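Local atomic coordinates of alpha-galactosidase (Umbelopsis vinacea, PDB entry 3A5V), a protein that probably hydrolyses terminal alpha-galactosyl residues from the non-reducing ends of oligosaccharides and related glycoconjugates, as a tetrameric family 27 glycoside hydrolase. Residues G97-G102 / N130-G135; I92-G97 / I105-Y110; Y163-W168 / T179-W184; P199-T204 / F213-M218. One frame throughout, in Å; residues are numbered along the deposited sequence.

All four contacts lie in the beta/alpha-barrel part of the chain. Contacts 1 and 2 share G97 and have centres about 8 Å apart; C131 O lies 3.0 Å from S95 OG, a probable hydrogen bond. Contact 3, on the same parallel sheet as contact 2, is about 16 Å from contact 1 between centres and touches it where N130 ND2 comes within 3.4 Å of W168 CZ3. Contacts 1 and 3 also meet across a subunit interface, Q134 bonding to T179 of another copy. Contact 4 stands about 20 Å from contact 3 between centres and reaches a neighbouring subunit too. A bound Tris, about 4 Å from the C101 side chain, may mark a pocket.

Contact 1 (G97-G102 / N130-G135); sequences GTLTCG and NCYNQG
Two loops that follow adjacent strands of the beta/alpha (TIM) barrel, 89-95 and 125-129, are stitched together here by the disulfide C101-C131 at one end and by the backbone of T98 and Y132 at the other. The SG atoms of C101 and C131 are 2.0 Å apart, with a chi3 of 97°, close to the relaxed right angle. At the far end T98 N donates to Y132 O over 3.0 Å at an N-H...O angle of 152°. The same oxygen, Y132 O, also accepts from Q134 NE2 at 3.2 Å, and the two donors come from opposite faces of its carbonyl plane. The Q134 chain, bent at chi2, folds back to make this bond and crosses the T98 side chain at about a right angle. Through Q134 the 130-135 loop takes part in a subunit interface: its amide bonds to Y144 and T179 of a neighbouring subunit, and replacing Q134 with an alanine would probably leave Y132 O with one donor fewer and those two hydroxyls without their mate. G97 packs directly against this carbonyl: its CA is 3.1 Å from Y132 O, and a CB there would collide with the carbonyl oxygens of C131 and Y132. With Y132 CG set beside its own backbone N (chi1 -57°), the ring lies across 97-102. L99 CB is 3.6 Å from Y132 CD2, L99 CD1 is over one face, and T100 O meets the edge in plane, 3.3 Å from Y132 CE2. One water donates to C101 O and sits 2.7 Å from Y132 OH.

Contact 2 (I92-G97 / I105-Y110); sequences IYSSAG and IASLGY. With MAN (alpha-D-mannopyranose), chain B.
S94 and S107 turn their hydroxyls toward one another, while the A106 and L108 side chains close on G97 O. A chi1 of -165° carries S94 OG away from its own N and out to S107, whose OG folds back beside its N (chi1 -51°). The 2.6 Å separation of S94 OG and S107 OG is that of a hydrogen bond, whose proton cannot be assigned to one hydroxyl. S107 OG is also bonded to D114, and a water links S94 OG to I105 O, lengthening the polar chain. A106 CB lies 3.1 Å from G97 O and 3.9 Å from S95 CB; L108 CB is 3.4 Å from the same G97 O. Two backbone bonds fix this placement: S107 N donates to S95 O at an N-H...O angle of 165°, and L108 N reaches G97 O at 3.0 Å from above the carbonyl plane. At the outer end of the loop, I105 CD1 makes an apolar touch, 3.7 Å from C6 of a mannose. A type II turn from S107 to Y110, G109 taking the positive phi, then reverses the chain. The 105-110 loop thus folds back on the C-terminal end of strand 89-95 of the parallel barrel sheet, beside strand 125-129; W118 of helix 111-121 packs on S94 and S107, M150 of helix 140-156 touches S107, and Y110 occupies the N-cap position of helix 111-121.

Contact 3 (Y163-W168 / T179-W184); sequences YSLCNW and TISNSW
A chi1 of -172° swings the Y163 ring out to I180 O, while one of -65° turns the N182 amide back beside its own N, where it meets the Y163 backbone. N182 OD1 accepts from Y163 N at 3.1 Å, in the carbonyl plane on a lone pair and nearly straight at 171°. In return N182 N donates to Y163 O over 2.8 Å, so the N-H and C=O of Y163 are both held by N182. The ring meets I180 O edge-on, in plane, 3.2 Å from Y163 CD2. This lies within a beta-alpha-beta unit of the TIM barrel, strands 162-165 and 183-185 running parallel with helix 173-176 between them; L165 N bonds to S183 O at 2.7 Å. Since N182 ND2 also bonds to N3 and G234, a leucine in its place would probably leave Y163 N without its acceptor and those two oxygens without a donor. On the opposite face of the sheet from S164 and S183, L165 CB packs 3.9 Å from W184 CB, and L165 CD1 sits 3.6 Å from S181 CB. One water accepts from S164 OG and S183 OG and donates to L165 O; S183 OG is also hydrogen-bonded to Q10.

Contact 4 (P199-T204 / F213-M218); sequences PACPCT and FRCSVM
C201 and C215 form the tight part of this contact, with their SG atoms 2.0 Å apart and a chi3 of 101°. The C201 sulfur, extended at a chi1 of -177°, reaches out to meet the C215 sulfur, which is turned back beside its own N. Both cysteines are buried, N219 and K223 of helix 217-227 packing on C201, I220 and K223 on C215. C201 CB also comes within 3.2 Å of F213 O. One backbone bond reinforces the bridge: F213 N donates to A200 O over 3.2 Å at 145°, from above the carbonyl plane. Segment 199-204 holds the other side more loosely, meeting the F213 ring through the A200 methyl, whose CB is 3.7 Å from F213 CE1. The extended R214 chain runs alongside that ring, CD over one face, its guanidinium plane lying 3.2 Å from F213 CZ with that carbon over its centre. A neighbouring subunit helps cover this partly exposed side: its Y347 forms a cation-pi pair with R214, and its Q229 donates a second hydrogen bond to A200 O. Past C215, S216 caps the start of helix 217-227 by bonding to N219 N. The covalent link therefore closes the loop right before that helix, and a second disulfide, C203-C208, lies inside it. Two oxidised pairs in one loop are consistent with folding in the secretory pathway, as is the N-glycosylation of this enzyme.

Contact 1 (G97-G102 / N130-G135)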
loop_
_atom_site.group_PDB
_atom_site.type_symbol
_atom_site.label_atom_id
_atom_site.label_comp_id
_atom_site.label_asym_id
_atom_site.label_seq_id
_atom_site.Cartn_x
_atom_site.Cartn_y
_atom_site.Cartn_z
ATOM N N GLY A 97 20.513 4.626 -12.586
ATOM C CA GLY A 97 19.649 4.255 -13.703
ATOM C C GLY A 97 20.493 4.319 -14.965
ATOM O O GLY A 97 21.688 4.627 -14.904
ATOM N N THR A 98 19.880 4.054 -16.111
ATOM C CA THR A 98 20.620 4.082 -17.386
ATOM C C THR A 98 20.873 5.514 -17.865
ATOM O O THR A 98 21.850 5.776 -18.564
ATOM C CB THR A 98 19.877 3.299 -18.473
ATOM O OG1 THR A 98 18.550 3.821 -18.590
ATOM C CG2 THR A 98 19.824 1.804 -18.109
ATOM N N LEU A 99 19.997 6.425 -17.444
ATOM C CA LEU A 99 20.046 7.833 -17.804
ATOM C C LEU A 99 19.822 8.684 -16.557
ATOM O O LEU A 99 19.220 8.232 -15.561
ATOM C CB LEU A 99 18.961 8.173 -18.855
ATOM C CG LEU A 99 18.953 7.451 -20.216
ATOM C CD1 LEU A 99 17.630 7.711 -20.977
ATOM C CD2 LEU A 99 20.177 7.814 -21.092
ATOM N N THR A 100 20.311 9.918 -16.602
ATOM C CA THR A 100 20.041 10.860 -15.521
ATOM C C THR A 100 18.660 11.460 -15.740
ATOM O O THR A 100 18.034 11.240 -16.789
ATOM C CB THR A 100 21.090 11.998 -15.457
ATOM O OG1 THR A 100 21.009 12.795 -16.648
ATOM C CG2 THR A 100 22.508 11.440 -15.269
ATOM N N CYS A 101 18.182 12.235 -14.763
ATOM C CA CYS A 101 16.878 12.872 -14.903
ATOM C C CYS A 101 16.840 13.809 -16.109
ATOM O O CYS A 101 15.787 13.960 -16.748
ATOM C CB CYS A 101 16.441 13.564 -13.592
ATOM S SG CYS A 101 16.244 12.369 -12.193
ATOM N N GLY A 102 17.997 14.375 -16.461
ATOM C CA GLY A 102 18.120 15.235 -17.641
ATOM C C GLY A 102 18.319 14.485 -18.949
ATOM O O GLY A 102 18.466 15.111 -20.008
ATOM N N ASN A 130 17.660 8.782 -8.937
ATOM C CA ASN A 130 16.790 7.609 -9.002
ATOM C C ASN A 130 15.992 7.569 -10.300
ATOM O O ASN A 130 15.027 6.798 -10.428
ATOM C CB ASN A 130 15.850 7.620 -7.778
ATOM C CG ASN A 130 15.088 6.306 -7.591
ATOM O OD1 ASN A 130 15.616 5.211 -7.833
ATOM N ND2 ASN A 130 13.845 6.417 -7.128
ATOM N N CYS A 131 16.385 8.380 -11.283
ATOM C CA CYS A 131 15.708 8.334 -12.585
ATOM C C CYS A 131 16.134 7.134 -13.431
ATOM O O CYS A 131 17.286 6.713 -13.375
ATOM C CB CYS A 131 15.932 9.625 -13.382
ATOM S SG CYS A 131 14.894 11.000 -12.798
ATOM N N TYR A 132 15.177 6.593 -14.193
ATOM C CA TYR A 132 15.422 5.560 -15.209
ATOM C C TYR A 132 16.062 4.290 -14.638
ATOM O O TYR A 132 17.020 3.753 -15.199
ATOM C CB TYR A 132 16.200 6.163 -16.415
ATOM C CG TYR A 132 15.449 7.339 -17.019
ATOM C CD1 TYR A 132 14.196 7.138 -17.638
ATOM C CD2 TYR A 132 15.939 8.651 -16.931
ATOM C CE1 TYR A 132 13.481 8.191 -18.179
ATOM C CE2 TYR A 132 15.208 9.734 -17.471
ATOM C CZ TYR A 132 13.979 9.482 -18.094
ATOM O OH TYR A 132 13.229 10.507 -18.641
ATOM N N ASN A 133 15.497 3.807 -13.528
ATOM C CA ASN A 133 16.115 2.735 -12.750
ATOM C C ASN A 133 15.707 1.320 -13.199
ATOM O O ASN A 133 16.097 0.330 -12.587
ATOM C CB ASN A 133 15.923 2.969 -11.226
ATOM C CG ASN A 133 14.476 2.827 -10.768
ATOM O OD1 ASN A 133 13.721 1.997 -11.276
ATOM N ND2 ASN A 133 14.089 3.634 -9.778
ATOM N N GLN A 134 14.938 1.240 -14.287
ATOM C CA GLN A 134 14.648 -0.041 -14.955
ATOM C C GLN A 134 13.861 -0.983 -14.024
ATOM O O GLN A 134 14.108 -2.206 -13.963
ATOM C CB GLN A 134 15.944 -0.679 -15.491
ATOM C CG GLN A 134 16.805 0.285 -16.351
ATOM C CD GLN A 134 16.038 0.834 -17.550
ATOM O OE1 GLN A 134 15.363 0.077 -18.258
ATOM N NE2 GLN A 134 16.146 2.144 -17.788
ATOM N N GLY A 135 12.896 -0.389 -13.321
ATOM C CA GLY A 135 12.035 -1.118 -12.383
ATOM C C GLY A 135 12.733 -1.688 -11.156
ATOM O O GLY A 135 12.155 -2.530 -10.457
HETATM O O HOH W 1 14.387 12.883 -19.008
#

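Contact 2 (I92-G97 / I105-Y110)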
loop_
_atom_site.group_PDB
_atom_site.type_symbol
_atom_site.label_atom_id
_atom_site.label_comp_id
_atom_site.label_asym_id
_atom_site.label_seq_id
_atom_site.Cartn_x
_atom_site.Cartn_y
_atom_site.Cartn_z
ATOM N N ILE A 92 29.963 15.578 -7.538
ATOM C CA ILE A 92 29.487 15.241 -8.885
ATOM C C ILE A 92 28.123 14.542 -8.767
ATOM O O ILE A 92 27.757 14.027 -7.686
ATOM C CB ILE A 92 30.503 14.332 -9.657
ATOM C CG1 ILE A 92 30.266 14.384 -11.173
ATOM C CG2 ILE A 92 30.433 12.856 -9.179
ATOM C CD1 ILE A 92 30.859 15.562 -11.853
ATOM N N TYR A 93 27.376 14.554 -9.869
ATOM C CA TYR A 93 26.028 13.990 -9.913
ATOM C C TYR A 93 25.973 12.845 -10.923
ATOM O O TYR A 93 26.563 12.925 -12.014
ATOM C CB TYR A 93 25.017 15.084 -10.282
ATOM C CG TYR A 93 23.661 14.585 -10.759
ATOM C CD1 TYR A 93 23.469 14.179 -12.083
ATOM C CD2 TYR A 93 22.564 14.526 -9.877
ATOM C CE1 TYR A 93 22.230 13.694 -12.518
ATOM C CE2 TYR A 93 21.326 14.075 -10.307
ATOM C CZ TYR A 93 21.165 13.654 -11.630
ATOM O OH TYR A 93 19.949 13.193 -12.077
ATOM N N SER A 94 25.262 11.778 -10.550
ATOM C CA SER A 94 24.845 10.770 -11.516
ATOM C C SER A 94 23.489 10.224 -11.065
ATOM O O SER A 94 22.864 10.765 -10.117
ATOM C CB SER A 94 25.907 9.660 -11.647
ATOM O OG SER A 94 25.700 8.858 -12.820
ATOM N N SER A 95 23.015 9.187 -11.747
ATOM C CA SER A 95 21.757 8.531 -11.354
ATOM C C SER A 95 21.966 7.029 -11.273
ATOM O O SER A 95 22.736 6.456 -12.058
ATOM C CB SER A 95 20.630 8.839 -12.352
ATOM O OG SER A 95 19.397 8.253 -11.938
ATOM N N ALA A 96 21.268 6.397 -10.337
ATOM C CA ALA A 96 21.190 4.939 -10.278
ATOM C C ALA A 96 20.196 4.401 -11.317
ATOM O O ALA A 96 19.175 3.795 -10.988
ATOM C CB ALA A 96 20.807 4.477 -8.843
ATOM N N GLY A 97 20.513 4.626 -12.586
ATOM C CA GLY A 97 19.649 4.255 -13.703
ATOM C C GLY A 97 20.493 4.319 -14.965
ATOM O O GLY A 97 21.688 4.627 -14.904
ATOM N N ILE A 105 23.819 10.069 -19.973
ATOM C CA ILE A 105 24.314 8.744 -19.582
ATOM C C ILE A 105 24.516 8.681 -18.066
ATOM O O ILE A 105 25.134 9.576 -17.487
ATOM C CB ILE A 105 25.643 8.376 -20.317
ATOM C CG1 ILE A 105 25.482 8.491 -21.846
ATOM C CG2 ILE A 105 26.167 6.996 -19.880
ATOM C CD1 ILE A 105 24.546 7.472 -22.469
ATOM N N ALA A 106 23.984 7.624 -17.445
ATOM C CA ALA A 106 24.090 7.425 -15.992
ATOM C C ALA A 106 24.752 6.067 -15.653
ATOM O O ALA A 106 25.255 5.386 -16.544
ATOM C CB ALA A 106 22.708 7.558 -15.341
ATOM N N SER A 107 24.750 5.681 -14.375
ATOM C CA SER A 107 25.729 4.707 -13.877
ATOM C C SER A 107 25.261 3.281 -13.581
ATOM O O SER A 107 26.087 2.460 -13.170
ATOM C CB SER A 107 26.437 5.265 -12.626
ATOM O OG SER A 107 26.936 6.580 -12.868
ATOM N N LEU A 108 23.974 2.968 -13.768
ATOM C CA LEU A 108 23.494 1.606 -13.459
ATOM C C LEU A 108 24.259 0.565 -14.281
ATOM O O LEU A 108 24.264 0.633 -15.509
ATOM C CB LEU A 108 21.992 1.461 -13.734
ATOM C CG LEU A 108 21.326 0.138 -13.317
ATOM C CD1 LEU A 108 21.307 0.017 -11.786
ATOM C CD2 LEU A 108 19.899 0.055 -13.903
ATOM N N GLY A 109 24.898 -0.387 -13.608
ATOM C CA GLY A 109 25.687 -1.399 -14.302
ATOM C C GLY A 109 27.109 -0.952 -14.605
ATOM O O GLY A 109 27.922 -1.760 -15.042
ATOM N N TYR A 110 27.413 0.325 -14.358
ATOM C CA TYR A 110 28.762 0.869 -14.547
ATOM C C TYR A 110 29.326 1.432 -13.252
ATOM O O TYR A 110 30.211 2.284 -13.290
ATOM C CB TYR A 110 28.755 1.990 -15.612
ATOM C CG TYR A 110 28.464 1.516 -17.016
ATOM C CD1 TYR A 110 27.157 1.243 -17.419
ATOM C CD2 TYR A 110 29.501 1.342 -17.942
ATOM C CE1 TYR A 110 26.882 0.785 -18.712
ATOM C CE2 TYR A 110 29.245 0.900 -19.241
ATOM C CZ TYR A 110 27.932 0.628 -19.617
ATOM O OH TYR A 110 27.658 0.188 -20.889
HETATM C C1 MAN B . 21.911 12.468 -26.959
HETATM C C2 MAN B . 21.395 13.742 -26.283
HETATM C C3 MAN B . 22.274 14.140 -25.093
HETATM C C4 MAN B . 22.619 12.960 -24.182
HETATM C C5 MAN B . 22.965 11.693 -24.978
HETATM C C6 MAN B . 23.134 10.466 -24.089
HETATM O O2 MAN B . 20.060 13.572 -25.841
HETATM O O3 MAN B . 21.624 15.141 -24.336
HETATM O O4 MAN B . 23.723 13.345 -23.395
HETATM O O5 MAN B . 21.994 11.432 -25.992
HETATM O O6 MAN B . 21.907 10.113 -23.487
HETATM O O HOH W 2 26.362 10.292 -15.260
#

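Contact 3 (Y163-W168 / T179-W184)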
loop_
_atom_site.group_PDB
_atom_site.type_symbol
_atom_site.label_atom_id
_atom_site.label_comp_id
_atom_site.label_asym_id
_atom_site.label_seq_id
_atom_site.Cartn_x
_atom_site.Cartn_y
_atom_site.Cartn_z
ATOM N N TYR A 163 28.494 10.017 0.298
ATOM C CA TYR A 163 27.502 9.343 -0.534
ATOM C C TYR A 163 26.100 9.873 -0.200
ATOM O O TYR A 163 25.516 9.508 0.831
ATOM C CB TYR A 163 27.602 7.817 -0.339
ATOM C CG TYR A 163 26.758 6.948 -1.279
ATOM C CD1 TYR A 163 26.329 7.412 -2.527
ATOM C CD2 TYR A 163 26.445 5.637 -0.930
ATOM C CE1 TYR A 163 25.573 6.587 -3.400
ATOM C CE2 TYR A 163 25.708 4.804 -1.787
ATOM C CZ TYR A 163 25.271 5.284 -3.012
ATOM O OH TYR A 163 24.526 4.453 -3.823
ATOM N N SER A 164 25.603 10.751 -1.070
ATOM C CA SER A 164 24.316 11.424 -0.888
ATOM C C SER A 164 23.294 10.703 -1.777
ATOM O O SER A 164 23.371 10.787 -3.000
ATOM C CB SER A 164 24.444 12.918 -1.239
ATOM O OG SER A 164 23.204 13.562 -1.499
ATOM N N LEU A 165 22.370 9.966 -1.159
ATOM C CA LEU A 165 21.284 9.329 -1.928
ATOM C C LEU A 165 20.264 10.352 -2.378
ATOM O O LEU A 165 19.889 11.254 -1.618
ATOM C CB LEU A 165 20.575 8.232 -1.118
ATOM C CG LEU A 165 20.874 6.802 -1.559
ATOM C CD1 LEU A 165 22.382 6.498 -1.471
ATOM C CD2 LEU A 165 20.060 5.808 -0.765
ATOM N N CYS A 166 19.796 10.185 -3.610
ATOM C CA CYS A 166 18.717 11.001 -4.139
ATOM C C CYS A 166 17.630 10.094 -4.766
ATOM O O CYS A 166 17.434 10.092 -5.983
ATOM C CB CYS A 166 19.274 12.028 -5.144
ATOM S SG CYS A 166 18.034 13.210 -5.796
ATOM N N ASN A 167 16.922 9.343 -3.911
ATOM C CA ASN A 167 15.827 8.468 -4.351
ATOM C C ASN A 167 14.450 8.910 -3.814
ATOM O O ASN A 167 13.475 8.179 -3.900
ATOM C CB ASN A 167 16.144 6.989 -4.063
ATOM C CG ASN A 167 15.519 6.480 -2.748
ATOM O OD1 ASN A 167 15.466 7.192 -1.735
ATOM N ND2 ASN A 167 15.048 5.244 -2.776
ATOM N N TRP A 168 14.410 10.119 -3.239
ATOM C CA TRP A 168 13.184 10.853 -2.976
ATOM C C TRP A 168 12.289 10.180 -1.928
ATOM O O TRP A 168 11.078 10.396 -1.926
ATOM C CB TRP A 168 12.365 11.019 -4.267
ATOM C CG TRP A 168 13.150 11.240 -5.564
ATOM C CD1 TRP A 168 14.138 12.174 -5.800
ATOM C CD2 TRP A 168 12.969 10.523 -6.793
ATOM N NE1 TRP A 168 14.579 12.068 -7.106
ATOM C CE2 TRP A 168 13.871 11.075 -7.741
ATOM C CE3 TRP A 168 12.114 9.477 -7.191
ATOM C CZ2 TRP A 168 13.947 10.615 -9.066
ATOM C CZ3 TRP A 168 12.189 9.019 -8.518
ATOM C CH2 TRP A 168 13.096 9.602 -9.439
ATOM N N THR A 179 23.260 2.564 6.895
ATOM C CA THR A 179 24.637 2.122 7.134
ATOM C C THR A 179 25.465 2.127 5.845
ATOM O O THR A 179 26.665 1.895 5.885
ATOM C CB THR A 179 24.718 0.711 7.797
ATOM O OG1 THR A 179 24.305 -0.286 6.860
ATOM C CG2 THR A 179 23.836 0.634 9.059
ATOM N N ILE A 180 24.832 2.367 4.701
ATOM C CA ILE A 180 25.560 2.308 3.419
ATOM C C ILE A 180 25.719 3.678 2.709
ATOM O O ILE A 180 26.342 3.753 1.656
ATOM C CB ILE A 180 24.902 1.282 2.438
ATOM C CG1 ILE A 180 23.478 1.739 2.093
ATOM C CG2 ILE A 180 24.962 -0.183 3.024
ATOM C CD1 ILE A 180 22.917 1.212 0.753
ATOM N N SER A 181 25.133 4.737 3.266
ATOM C CA SER A 181 25.220 6.089 2.684
ATOM C C SER A 181 25.257 7.145 3.793
ATOM O O SER A 181 25.000 6.833 4.973
ATOM C CB SER A 181 24.056 6.359 1.710
ATOM O OG SER A 181 22.806 6.414 2.394
ATOM N N ASN A 182 25.597 8.379 3.424
ATOM C CA ASN A 182 25.692 9.477 4.400
ATOM C C ASN A 182 24.437 10.337 4.571
ATOM O O ASN A 182 24.273 11.003 5.595
ATOM C CB ASN A 182 26.914 10.365 4.087
ATOM C CG ASN A 182 28.232 9.613 4.265
ATOM O OD1 ASN A 182 28.971 9.403 3.308
ATOM N ND2 ASN A 182 28.503 9.161 5.500
ATOM N N SER A 183 23.592 10.380 3.548
ATOM C CA SER A 183 22.336 11.127 3.612
ATOM C C SER A 183 21.403 10.618 2.518
ATOM O O SER A 183 21.851 10.022 1.536
ATOM C CB SER A 183 22.581 12.652 3.473
ATOM O OG SER A 183 23.026 12.984 2.151
ATOM N N TRP A 184 20.097 10.836 2.701
ATOM C CA TRP A 184 19.094 10.346 1.755
ATOM C C TRP A 184 17.962 11.362 1.654
ATOM O O TRP A 184 17.377 11.763 2.665
ATOM C CB TRP A 184 18.565 8.946 2.150
ATOM C CG TRP A 184 18.372 8.812 3.617
ATOM C CD1 TRP A 184 17.253 9.165 4.342
ATOM C CD2 TRP A 184 19.349 8.370 4.567
ATOM N NE1 TRP A 184 17.482 8.943 5.683
ATOM C CE2 TRP A 184 18.756 8.459 5.849
ATOM C CE3 TRP A 184 20.671 7.894 4.458
ATOM C CZ2 TRP A 184 19.434 8.073 7.022
ATOM C CZ3 TRP A 184 21.353 7.529 5.627
ATOM C CH2 TRP A 184 20.732 7.622 6.891
HETATM O O HOH W 3 21.154 13.073 0.122
#

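Contact 4 (P199-T204 / F213-M218)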
loop_
_atom_site.group_PDB
_atom_site.type_symbol
_atom_site.label_atom_id
_atom_site.label_comp_id
_atom_site.label_asym_id
_atom_site.label_seq_id
_atom_site.Cartn_x
_atom_site.Cartn_y
_atom_site.Cartn_z
ATOM N N PRO A 199 0.052 18.982 -8.395
ATOM C CA PRO A 199 -0.307 17.600 -8.744
ATOM C C PRO A 199 0.912 16.716 -9.023
ATOM O O PRO A 199 0.797 15.484 -8.965
ATOM C CB PRO A 199 -1.178 17.776 -10.017
ATOM C CG PRO A 199 -0.611 19.044 -10.651
ATOM C CD PRO A 199 -0.433 19.930 -9.416
ATOM N N ALA A 200 2.064 17.331 -9.298
ATOM C CA ALA A 200 3.323 16.576 -9.483
ATOM C C ALA A 200 3.934 16.126 -8.149
ATOM O O ALA A 200 4.864 15.326 -8.135
ATOM C CB ALA A 200 4.348 17.384 -10.319
ATOM N N CYS A 201 3.414 16.657 -7.038
ATOM C CA CYS A 201 3.818 16.220 -5.687
ATOM C C CYS A 201 2.569 15.729 -4.919
ATOM O O CYS A 201 2.102 16.396 -3.970
ATOM C CB CYS A 201 4.535 17.349 -4.938
ATOM S SG CYS A 201 5.143 16.877 -3.274
ATOM N N PRO A 202 1.990 14.590 -5.355
ATOM C CA PRO A 202 0.713 14.174 -4.776
ATOM C C PRO A 202 0.797 13.712 -3.317
ATOM O O PRO A 202 -0.175 13.859 -2.580
ATOM C CB PRO A 202 0.282 13.007 -5.680
ATOM C CG PRO A 202 1.580 12.442 -6.207
ATOM C CD PRO A 202 2.459 13.652 -6.398
ATOM N N CYS A 203 1.935 13.165 -2.893
ATOM C CA CYS A 203 2.015 12.568 -1.555
ATOM C C CYS A 203 2.105 13.642 -0.479
ATOM O O CYS A 203 2.814 14.627 -0.646
ATOM C CB CYS A 203 3.235 11.659 -1.440
ATOM S SG CYS A 203 3.206 10.248 -2.560
ATOM N N THR A 204 1.390 13.441 0.622
ATOM C CA THR A 204 1.522 14.349 1.770
ATOM C C THR A 204 2.251 13.688 2.966
ATOM O O THR A 204 2.524 14.337 3.978
ATOM C CB THR A 204 0.148 14.873 2.221
ATOM O OG1 THR A 204 -0.668 13.760 2.573
ATOM C CG2 THR A 204 -0.540 15.683 1.090
ATOM N N PHE A 213 7.961 16.137 -7.900
ATOM C CA PHE A 213 8.678 17.394 -7.648
ATOM C C PHE A 213 7.651 18.510 -7.454
ATOM O O PHE A 213 6.454 18.223 -7.384
ATOM C CB PHE A 213 9.744 17.673 -8.743
ATOM C CG PHE A 213 9.188 18.167 -10.090
ATOM C CD1 PHE A 213 8.107 17.546 -10.718
ATOM C CD2 PHE A 213 9.813 19.254 -10.745
ATOM C CE1 PHE A 213 7.617 18.006 -11.973
ATOM C CE2 PHE A 213 9.343 19.726 -11.989
ATOM C CZ PHE A 213 8.242 19.082 -12.609
ATOM N N ARG A 214 8.096 19.762 -7.348
ATOM C CA ARG A 214 7.180 20.855 -6.964
ATOM C C ARG A 214 6.469 20.559 -5.617
ATOM O O ARG A 214 5.261 20.802 -5.458
ATOM C CB ARG A 214 6.187 21.175 -8.104
ATOM C CG ARG A 214 6.938 21.688 -9.352
ATOM C CD ARG A 214 6.142 21.544 -10.667
ATOM N NE ARG A 214 6.891 22.134 -11.795
ATOM C CZ ARG A 214 6.621 21.911 -13.084
ATOM N NH1 ARG A 214 5.635 21.091 -13.437
ATOM N NH2 ARG A 214 7.373 22.480 -14.023
ATOM N N CYS A 215 7.238 20.039 -4.656
ATOM C CA CYS A 215 6.771 19.894 -3.270
ATOM C C CYS A 215 7.085 21.173 -2.494
ATOM O O CYS A 215 8.236 21.575 -2.409
ATOM C CB CYS A 215 7.447 18.695 -2.577
ATOM S SG CYS A 215 7.169 17.099 -3.404
ATOM N N SER A 216 6.055 21.789 -1.906
ATOM C CA SER A 216 6.234 23.014 -1.143
ATOM C C SER A 216 7.066 22.781 0.132
ATOM O O SER A 216 7.256 21.635 0.591
ATOM C CB SER A 216 4.867 23.626 -0.790
ATOM O OG SER A 216 4.250 22.886 0.257
ATOM N N VAL A 217 7.582 23.873 0.692
ATOM C CA VAL A 217 8.272 23.817 1.990
ATOM C C VAL A 217 7.421 23.070 3.046
ATOM O O VAL A 217 7.909 22.123 3.689
ATOM C CB VAL A 217 8.660 25.258 2.460
ATOM C CG1 VAL A 217 9.192 25.276 3.908
ATOM C CG2 VAL A 217 9.701 25.837 1.493
ATOM N N MET A 218 6.151 23.468 3.187
ATOM C CA MET A 218 5.255 22.869 4.180
ATOM C C MET A 218 4.969 21.380 3.896
ATOM O O MET A 218 4.904 20.553 4.820
ATOM C CB MET A 218 3.941 23.670 4.304
ATOM C CG MET A 218 4.103 25.043 5.007
ATOM S SD MET A 218 4.840 24.922 6.666
ATOM C CE MET A 218 3.691 23.816 7.489
#